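Local coordinates for protein succinate dehydrogenase subunit C (Mycolicibacterium smegmatis MC2 51, PDB 6LUM) that helps form the haem-binding membrane domain of succinate dehydrogenase, which probably passes electrons from succinate oxidation to quinone, at residues L32-G37 with F86-G91; D24-S29 with Q107-L111. One frame throughout, in Å; residues are numbered along the deposited sequence.

Contact 1: L32-G37 with F86-G91. With HEM (protoporphyrin IX containing Fe), chain B.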
ATOM      1  N   LEU F  32      38.624   6.895  19.161  1.00  4.66           N
ATOM      2  CA  LEU F  32      39.140   6.523  20.475  1.00  4.66           C
ATOM      3  C   LEU F  32      38.088   5.827  21.321  1.00  4.66           C
ATOM      4  O   LEU F  32      38.395   4.867  22.030  1.00  4.66           O
ATOM      5  CB  LEU F  32      39.659   7.747  21.210  1.00  4.66           C
ATOM      6  CG  LEU F  32      41.033   8.264  20.850  1.00  4.66           C
ATOM      7  CD1 LEU F  32      41.230   9.616  21.461  1.00  4.66           C
ATOM      8  CD2 LEU F  32      42.023   7.302  21.433  1.00  4.66           C
ATOM      9  N   HIS F  33      36.856   6.326  21.307  1.00 14.05           N
ATOM     10  CA  HIS F  33      35.777   5.684  22.040  1.00 14.05           C
ATOM     11  C   HIS F  33      35.648   4.226  21.641  1.00 14.05           C
ATOM     12  O   HIS F  33      35.596   3.337  22.492  1.00 14.05           O
ATOM     13  CB  HIS F  33      34.479   6.434  21.768  1.00 14.05           C
ATOM     14  CG  HIS F  33      33.459   6.314  22.849  1.00 14.05           C
ATOM     15  ND1 HIS F  33      32.275   5.638  22.678  1.00 14.05           N
ATOM     16  CD2 HIS F  33      33.431   6.808  24.104  1.00 14.05           C
ATOM     17  CE1 HIS F  33      31.569   5.708  23.788  1.00 14.05           C
ATOM     18  NE2 HIS F  33      32.248   6.411  24.670  1.00 14.05           N
ATOM     19  N   ARG F  34      35.607   3.963  20.340  1.00 10.21           N
ATOM     20  CA  ARG F  34      35.452   2.600  19.852  1.00 10.21           C
ATOM     21  C   ARG F  34      36.622   1.720  20.272  1.00 10.21           C
ATOM     22  O   ARG F  34      36.430   0.590  20.742  1.00 10.21           O
ATOM     23  CB  ARG F  34      35.304   2.638  18.334  1.00 10.21           C
ATOM     24  CG  ARG F  34      35.467   1.333  17.625  1.00 10.21           C
ATOM     25  CD  ARG F  34      34.918   1.420  16.223  1.00 10.21           C
ATOM     26  NE  ARG F  34      33.474   1.596  16.226  1.00 10.21           N
ATOM     27  CZ  ARG F  34      32.694   1.362  15.182  1.00 10.21           C
ATOM     28  NH1 ARG F  34      33.219   0.942  14.051  1.00 10.21           N
ATOM     29  NH2 ARG F  34      31.391   1.548  15.269  1.00 10.21           N
ATOM     30  N   ILE F  35      37.843   2.236  20.141  1.00  5.26           N
ATOM     31  CA  ILE F  35      39.030   1.449  20.455  1.00  5.26           C
ATOM     32  C   ILE F  35      39.084   1.114  21.940  1.00  5.26           C
ATOM     33  O   ILE F  35      39.331  -0.034  22.323  1.00  5.26           O
ATOM     34  CB  ILE F  35      40.287   2.203  19.998  1.00  5.26           C
ATOM     35  CG1 ILE F  35      40.469   2.045  18.493  1.00  5.26           C
ATOM     36  CG2 ILE F  35      41.495   1.731  20.752  1.00  5.26           C
ATOM     37  CD1 ILE F  35      41.388   3.052  17.899  1.00  5.26           C
ATOM     38  N   THR F  36      38.855   2.107  22.800  1.00  8.09           N
ATOM     39  CA  THR F  36      38.915   1.870  24.237  1.00  8.09           C
ATOM     40  C   THR F  36      37.784   0.963  24.703  1.00  8.09           C
ATOM     41  O   THR F  36      37.977   0.140  25.604  1.00  8.09           O
ATOM     42  CB  THR F  36      38.885   3.195  24.984  1.00  8.09           C
ATOM     43  OG1 THR F  36      37.787   3.972  24.522  1.00  8.09           O
ATOM     44  CG2 THR F  36      40.131   3.967  24.719  1.00  8.09           C
ATOM     45  N   GLY F  37      36.605   1.072  24.099  1.00  7.85           N
ATOM     46  CA  GLY F  37      35.535   0.165  24.457  1.00  7.85           C
ATOM     47  C   GLY F  37      35.876  -1.275  24.150  1.00  7.85           C
ATOM     48  O   GLY F  37      35.682  -2.164  24.980  1.00  7.85           O
ATOM     49  N   PHE F  86      38.824   7.553  29.898  1.00 14.97           N
ATOM     50  CA  PHE F  86      38.431   8.264  28.690  1.00 14.97           C
ATOM     51  C   PHE F  86      37.081   7.790  28.188  1.00 14.97           C
ATOM     52  O   PHE F  86      36.252   8.600  27.768  1.00 14.97           O
ATOM     53  CB  PHE F  86      39.466   8.108  27.583  1.00 14.97           C
ATOM     54  CG  PHE F  86      39.049   8.766  26.299  1.00 14.97           C
ATOM     55  CD1 PHE F  86      39.210  10.122  26.118  1.00 14.97           C
ATOM     56  CD2 PHE F  86      38.441   8.044  25.300  1.00 14.97           C
ATOM     57  CE1 PHE F  86      38.800  10.724  24.962  1.00 14.97           C
ATOM     58  CE2 PHE F  86      38.030   8.652  24.150  1.00 14.97           C
ATOM     59  CZ  PHE F  86      38.213   9.988  23.981  1.00 14.97           C
ATOM     60  N   HIS F  87      36.851   6.480  28.188  1.00 24.51           N
ATOM     61  CA  HIS F  87      35.565   5.966  27.742  1.00 24.51           C
ATOM     62  C   HIS F  87      34.427   6.523  28.579  1.00 24.51           C
ATOM     63  O   HIS F  87      33.391   6.908  28.041  1.00 24.51           O
ATOM     64  CB  HIS F  87      35.571   4.452  27.794  1.00 24.51           C
ATOM     65  CG  HIS F  87      34.709   3.817  26.765  1.00 24.51           C
ATOM     66  ND1 HIS F  87      33.393   3.509  26.989  1.00 24.51           N
ATOM     67  CD2 HIS F  87      34.974   3.434  25.501  1.00 24.51           C
ATOM     68  CE1 HIS F  87      32.883   2.963  25.906  1.00 24.51           C
ATOM     69  NE2 HIS F  87      33.822   2.908  24.987  1.00 24.51           N
ATOM     70  N   ALA F  88      34.607   6.601  29.894  1.00 12.43           N
ATOM     71  CA  ALA F  88      33.548   7.116  30.751  1.00 12.43           C
ATOM     72  C   ALA F  88      33.261   8.579  30.461  1.00 12.43           C
ATOM     73  O   ALA F  88      32.101   8.979  30.318  1.00 12.43           O
ATOM     74  CB  ALA F  88      33.929   6.925  32.211  1.00 12.43           C
ATOM     75  N   LEU F  89      34.309   9.396  30.358  1.00 10.42           N
ATOM     76  CA  LEU F  89      34.111  10.823  30.108  1.00 10.42           C
ATOM     77  C   LEU F  89      33.470  11.077  28.746  1.00 10.42           C
ATOM     78  O   LEU F  89      32.495  11.835  28.627  1.00 10.42           O
ATOM     79  CB  LEU F  89      35.443  11.547  30.220  1.00 10.42           C
ATOM     80  CG  LEU F  89      36.079  11.534  31.599  1.00 10.42           C
ATOM     81  CD1 LEU F  89      37.474  12.074  31.507  1.00 10.42           C
ATOM     82  CD2 LEU F  89      35.262  12.363  32.545  1.00 10.42           C
ATOM     83  N   ASN F  90      34.001  10.453  27.697  1.00  6.61           N
ATOM     84  CA  ASN F  90      33.422  10.656  26.379  1.00  6.61           C
ATOM     85  C   ASN F  90      32.018  10.083  26.274  1.00  6.61           C
ATOM     86  O   ASN F  90      31.196  10.609  25.521  1.00  6.61           O
ATOM     87  CB  ASN F  90      34.303  10.043  25.311  1.00  6.61           C
ATOM     88  CG  ASN F  90      34.106  10.690  23.984  1.00  6.61           C
ATOM     89  OD1 ASN F  90      34.647  11.751  23.725  1.00  6.61           O
ATOM     90  ND2 ASN F  90      33.309  10.075  23.138  1.00  6.61           N
ATOM     91  N   GLY F  91      31.711   9.013  27.002  1.00  8.29           N
ATOM     92  CA  GLY F  91      30.355   8.518  26.999  1.00  8.29           C
ATOM     93  C   GLY F  91      29.405   9.465  27.681  1.00  8.29           C
ATOM     94  O   GLY F  91      28.247   9.568  27.287  1.00  8.29           O
TER
HETATM   95  CHA HEM B 203      29.783   2.320  23.571  1.00 24.51           C
HETATM   96  CHB HEM B 203      32.192  -1.160  25.815  1.00 24.51           C
HETATM   97  CHC HEM B 203      31.909   1.511  29.798  1.00 24.51           C
HETATM   98  CHD HEM B 203      29.267   4.880  27.643  1.00 24.51           C
HETATM   99  C1A HEM B 203      30.550   1.211  23.803  1.00 24.51           C
HETATM  100  C2A HEM B 203      31.116   0.335  22.811  1.00 24.51           C
HETATM  101  C3A HEM B 203      31.776  -0.620  23.434  1.00 24.51           C
HETATM  102  C4A HEM B 203      31.650  -0.389  24.837  1.00 24.51           C
HETATM  103  CMA HEM B 203      32.544  -1.783  22.797  1.00 24.51           C
HETATM  104  CAA HEM B 203      30.989   0.479  21.292  1.00 24.51           C
HETATM  105  CBA HEM B 203      31.732   1.712  20.827  1.00 24.51           C
HETATM  106  CGA HEM B 203      31.226   2.060  19.467  1.00 24.51           C
HETATM  107  O1A HEM B 203      31.801   2.962  18.832  1.00 24.51           O
HETATM  108  O2A HEM B 203      30.239   1.439  19.020  1.00 24.51           O
HETATM  109  C1B HEM B 203      32.226  -0.758  27.111  1.00 24.51           C
HETATM  110  C2B HEM B 203      32.580  -1.589  28.216  1.00 24.51           C
HETATM  111  C3B HEM B 203      32.502  -0.818  29.298  1.00 24.51           C
HETATM  112  C4B HEM B 203      32.084   0.484  28.915  1.00 24.51           C
HETATM  113  CMB HEM B 203      32.979  -3.068  28.063  1.00 24.51           C
HETATM  114  CAB HEM B 203      32.744  -1.123  30.771  1.00 24.51           C
HETATM  115  CBB HEM B 203      32.779  -2.378  31.173  1.00 24.51           C
HETATM  116  C1C HEM B 203      31.212   2.660  29.566  1.00 24.51           C
HETATM  117  C2C HEM B 203      31.026   3.712  30.510  1.00 24.51           C
HETATM  118  C3C HEM B 203      30.295   4.649  29.942  1.00 24.51           C
HETATM  119  C4C HEM B 203      29.998   4.228  28.596  1.00 24.51           C
HETATM  120  CMC HEM B 203      31.584   3.740  31.938  1.00 24.51           C
HETATM  121  CAC HEM B 203      29.895   5.941  30.661  1.00 24.51           C
HETATM  122  CBC HEM B 203      29.003   6.793  30.169  1.00 24.51           C
HETATM  123  C1D HEM B 203      29.105   4.426  26.362  1.00 24.51           C
HETATM  124  C2D HEM B 203      28.199   4.948  25.373  1.00 24.51           C
HETATM  125  C3D HEM B 203      28.356   4.234  24.273  1.00 24.51           C
HETATM  126  C4D HEM B 203      29.357   3.237  24.498  1.00 24.51           C
HETATM  127  CMD HEM B 203      27.220   6.118  25.553  1.00 24.51           C
HETATM  128  CAD HEM B 203      27.609   4.419  22.957  1.00 24.51           C
HETATM  129  CBD HEM B 203      28.580   5.069  21.999  1.00 24.51           C
HETATM  130  CGD HEM B 203      27.876   5.283  20.706  1.00 24.51           C
HETATM  131  O1D HEM B 203      26.769   4.717  20.557  1.00 24.51           O
HETATM  132  O2D HEM B 203      28.420   6.015  19.846  1.00 24.51           O
HETATM  133  NA  HEM B 203      30.899   0.741  25.043  1.00 24.51           N
HETATM  134  NB  HEM B 203      31.918   0.502  27.558  1.00 24.51           N
HETATM  135  NC  HEM B 203      30.579   3.000  28.402  1.00 24.51           N
HETATM  136  ND  HEM B 203      29.795   3.375  25.795  1.00 24.51           N
HETATM  137 FE   HEM B 203      30.732   1.861  26.724  1.00 24.51          FE
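The imidazoles of H33 and H87 lie face to face. Their centroids are 4.0 Å apart and their planes differ by 10°. Each ring has NE2 of the other over its centre. The edge of H33 faces the haem, with CE1 3.4 Å from HEM C4D. The H87 ring also turns an edge to the haem. H87 CE1 is modelled 2.6 Å from the haem iron, doubtful for a carbon, so which nitrogen, if any, binds the metal is not settled. At another part of its edge H87 meets T36, where CD2 is 3.0 Å from OG1. H33 is also approached by the N90 amide, whose plane is turned 50° from the ring; N90 ND2 is 3.4 Å from H33 CD2. The H33 CG stands anti to the backbone N (chi1 -154°), and this carries the ring out between H87, N90 and the haem. An alanine at H33 would remove the stack and is likely to leave the H87 ring freer to tilt beside the haem. F86 packs farther from the haem. Its CE2 is 3.5 Å from L32 CB, and its edge faces the backbone N of H33. R34 points away from segment 86-91, and its NE gives a weak hydrogen bond to propionate oxygen O1A of the haem at 3.4 Å. G37 and G91 bring bare backbone to the porphyrin, with G91 C 3.7 Å from HEM CBC. The two segments run roughly antiparallel. The arrangement is that of a b-type haem pocket between transmembrane helices, as in succinate dehydrogenase and fumarate reductase membrane subunits.

Contact 2: D24-S29 with Q107-L111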
ATOM      1  N   ASP F  24      36.486  16.449  11.568  1.00 14.70           N
ATOM      2  CA  ASP F  24      36.165  17.053  12.847  1.00 14.70           C
ATOM      3  C   ASP F  24      36.986  16.421  13.971  1.00 14.70           C
ATOM      4  O   ASP F  24      37.569  15.351  13.796  1.00 14.70           O
ATOM      5  CB  ASP F  24      34.680  16.878  13.114  1.00 14.70           C
ATOM      6  CG  ASP F  24      34.121  17.939  14.000  1.00 14.70           C
ATOM      7  OD1 ASP F  24      33.960  19.077  13.530  1.00 14.70           O
ATOM      8  OD2 ASP F  24      33.828  17.643  15.173  1.00 14.70           O
ATOM      9  N   PRO F  25      37.077  17.080  15.134  1.00 12.73           N
ATOM     10  CA  PRO F  25      37.635  16.398  16.312  1.00 12.73           C
ATOM     11  C   PRO F  25      36.693  15.383  16.940  1.00 12.73           C
ATOM     12  O   PRO F  25      37.162  14.462  17.621  1.00 12.73           O
ATOM     13  CB  PRO F  25      37.931  17.552  17.273  1.00 12.73           C
ATOM     14  CG  PRO F  25      37.069  18.650  16.823  1.00 12.73           C
ATOM     15  CD  PRO F  25      37.022  18.532  15.345  1.00 12.73           C
ATOM     16  N   GLY F  26      35.385  15.520  16.746  1.00  8.56           N
ATOM     17  CA  GLY F  26      34.469  14.484  17.167  1.00  8.56           C
ATOM     18  C   GLY F  26      34.714  13.165  16.482  1.00  8.56           C
ATOM     19  O   GLY F  26      34.381  12.118  17.037  1.00  8.56           O
ATOM     20  N   MET F  27      35.324  13.183  15.301  1.00  9.57           N
ATOM     21  CA  MET F  27      35.656  11.942  14.616  1.00  9.57           C
ATOM     22  C   MET F  27      36.750  11.182  15.350  1.00  9.57           C
ATOM     23  O   MET F  27      36.665   9.961  15.525  1.00  9.57           O
ATOM     24  CB  MET F  27      36.073  12.258  13.190  1.00  9.57           C
ATOM     25  CG  MET F  27      36.377  11.077  12.329  1.00  9.57           C
ATOM     26  SD  MET F  27      37.532  11.566  11.051  1.00  9.57           S
ATOM     27  CE  MET F  27      37.277  10.249   9.891  1.00  9.57           C
ATOM     28  N   TRP F  28      37.779  11.887  15.805  1.00  9.08           N
ATOM     29  CA  TRP F  28      38.829  11.238  16.570  1.00  9.08           C
ATOM     30  C   TRP F  28      38.344  10.831  17.949  1.00  9.08           C
ATOM     31  O   TRP F  28      38.756   9.788  18.465  1.00  9.08           O
ATOM     32  CB  TRP F  28      40.032  12.162  16.652  1.00  9.08           C
ATOM     33  CG  TRP F  28      40.465  12.591  15.303  1.00  9.08           C
ATOM     34  CD1 TRP F  28      40.486  13.851  14.816  1.00  9.08           C
ATOM     35  CD2 TRP F  28      40.913  11.744  14.246  1.00  9.08           C
ATOM     36  NE1 TRP F  28      40.928  13.853  13.523  1.00  9.08           N
ATOM     37  CE2 TRP F  28      41.197  12.565  13.150  1.00  9.08           C
ATOM     38  CE3 TRP F  28      41.107  10.368  14.123  1.00  9.08           C
ATOM     39  CZ2 TRP F  28      41.664  12.061  11.949  1.00  9.08           C
ATOM     40  CZ3 TRP F  28      41.566   9.871  12.936  1.00  9.08           C
ATOM     41  CH2 TRP F  28      41.841  10.711  11.863  1.00  9.08           C
ATOM     42  N   SER F  29      37.460  11.620  18.554  1.00  6.41           N
ATOM     43  CA  SER F  29      36.804  11.164  19.773  1.00  6.41           C
ATOM     44  C   SER F  29      36.070   9.856  19.551  1.00  6.41           C
ATOM     45  O   SER F  29      36.144   8.955  20.383  1.00  6.41           O
ATOM     46  CB  SER F  29      35.837  12.212  20.281  1.00  6.41           C
ATOM     47  OG  SER F  29      36.512  13.423  20.453  1.00  6.41           O
ATOM     48  N   GLN F 107      29.089  20.660  21.582  1.00 14.33           N
ATOM     49  CA  GLN F 107      29.903  19.475  21.348  1.00 14.33           C
ATOM     50  C   GLN F 107      31.376  19.739  21.643  1.00 14.33           C
ATOM     51  O   GLN F 107      31.999  19.032  22.442  1.00 14.33           O
ATOM     52  CB  GLN F 107      29.692  19.024  19.908  1.00 14.33           C
ATOM     53  CG  GLN F 107      30.637  17.990  19.402  1.00 14.33           C
ATOM     54  CD  GLN F 107      31.544  18.527  18.335  1.00 14.33           C
ATOM     55  OE1 GLN F 107      31.206  19.485  17.654  1.00 14.33           O
ATOM     56  NE2 GLN F 107      32.698  17.905  18.170  1.00 14.33           N
ATOM     57  N   ARG F 108      31.952  20.767  21.021  1.00 19.65           N
ATOM     58  CA  ARG F 108      33.379  21.010  21.192  1.00 19.65           C
ATOM     59  C   ARG F 108      33.699  21.557  22.572  1.00 19.65           C
ATOM     60  O   ARG F 108      34.791  21.312  23.097  1.00 19.65           O
ATOM     61  CB  ARG F 108      33.884  21.972  20.129  1.00 19.65           C
ATOM     62  CG  ARG F 108      34.026  21.371  18.761  1.00 19.65           C
ATOM     63  CD  ARG F 108      34.369  22.442  17.767  1.00 19.65           C
ATOM     64  NE  ARG F 108      34.168  22.002  16.397  1.00 19.65           N
ATOM     65  CZ  ARG F 108      35.087  22.100  15.449  1.00 19.65           C
ATOM     66  NH1 ARG F 108      36.270  22.624  15.729  1.00 19.65           N
ATOM     67  NH2 ARG F 108      34.822  21.677  14.222  1.00 19.65           N
ATOM     68  N   GLN F 109      32.776  22.306  23.174  1.00 20.19           N
ATOM     69  CA  GLN F 109      32.965  22.727  24.554  1.00 20.19           C
ATOM     70  C   GLN F 109      33.083  21.525  25.477  1.00 20.19           C
ATOM     71  O   GLN F 109      34.031  21.424  26.261  1.00 20.19           O
ATOM     72  CB  GLN F 109      31.817  23.626  24.992  1.00 20.19           C
ATOM     73  CG  GLN F 109      32.019  25.068  24.637  1.00 20.19           C
ATOM     74  CD  GLN F 109      31.771  25.352  23.184  1.00 20.19           C
ATOM     75  OE1 GLN F 109      32.699  25.626  22.430  1.00 20.19           O
ATOM     76  NE2 GLN F 109      30.508  25.329  22.785  1.00 20.19           N
ATOM     77  N   MET F 110      32.119  20.605  25.400  1.00 13.33           N
ATOM     78  CA  MET F 110      32.201  19.380  26.185  1.00 13.33           C
ATOM     79  C   MET F 110      33.496  18.642  25.913  1.00 13.33           C
ATOM     80  O   MET F 110      34.092  18.065  26.823  1.00 13.33           O
ATOM     81  CB  MET F 110      31.026  18.466  25.872  1.00 13.33           C
ATOM     82  CG  MET F 110      29.668  19.000  26.190  1.00 13.33           C
ATOM     83  SD  MET F 110      28.458  17.724  25.861  1.00 13.33           S
ATOM     84  CE  MET F 110      27.036  18.697  25.436  1.00 13.33           C
ATOM     85  N   LEU F 111      33.941  18.634  24.663  1.00 12.94           N
ATOM     86  CA  LEU F 111      35.145  17.892  24.320  1.00 12.94           C
ATOM     87  C   LEU F 111      36.374  18.489  24.999  1.00 12.94           C
ATOM     88  O   LEU F 111      37.210  17.763  25.547  1.00 12.94           O
ATOM     89  CB  LEU F 111      35.296  17.861  22.806  1.00 12.94           C
ATOM     90  CG  LEU F 111      36.357  16.986  22.172  1.00 12.94           C
ATOM     91  CD1 LEU F 111      36.134  15.577  22.610  1.00 12.94           C
ATOM     92  CD2 LEU F 111      36.197  17.092  20.688  1.00 12.94           C
TER
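This contact ties the N-capped start of transmembrane helix 25-52 to the first turn of helix 107-136. D24 sits at the N-cap position and its carboxylate serves both helices. Its CG is anti to the backbone N (chi1 -153°), which lets one oxygen return to the helix start while the other faces R108. OD2 accepts the capping bond from G26 N at 3.1 Å, and this donor comes from the anti side of the carboxylate. The same oxygen accepts from Q107 NE2 at 3.2 Å, and that donor approaches nearly in line with the C-O bond. The Q107 bond is bent, with an N-H...O angle of 136°. OD1 makes a salt bridge to R108 NH2 at 2.8 Å. The carboxylate and guanidinium planes stand 81° apart, so the two groups do not meet as a flat, two-pronged pair. Three donors thus grip the D24 carboxylate. P25 CD lies over one face of the R108 guanidinium, toward its rim, 4.0 Å from NH2. Subunit B adds to the site: D24 N donates to N235 of that subunit, and E238 of subunit B packs on both D24 and R108. Farther along helix 107-136, L111 packs between the two helices. Its CD2 lies 3.9 Å from P25 CB. S29 follows one turn along, and its OG donates to P25 O, which also accepts from S29 N. That hydroxyl meets L111 as well, with OG 3.1 Å from L111 CD1.

Overall arrangement
Contacts 1 and 2 share helix 25-52. Contact 2 ties its N-terminal end to helix 107-136, and contact 1 packs its next turns on helix 71-99. The centres of the two contacts are 12 Å apart. They meet through S29 and N90, where N90 OD1 is 3.7 Å from S29 CB. Contact 1 forms one wall of a haem pocket, and its centre is about 7 Å from the centre of the chain. The centre of contact 2 is about 18 Å from it, at the subunit B side. The nearest atoms of the S29 side chain and a bound haem are about 10 Å apart. The H87 side chain is about 9 Å from the second haem, between nearest atoms.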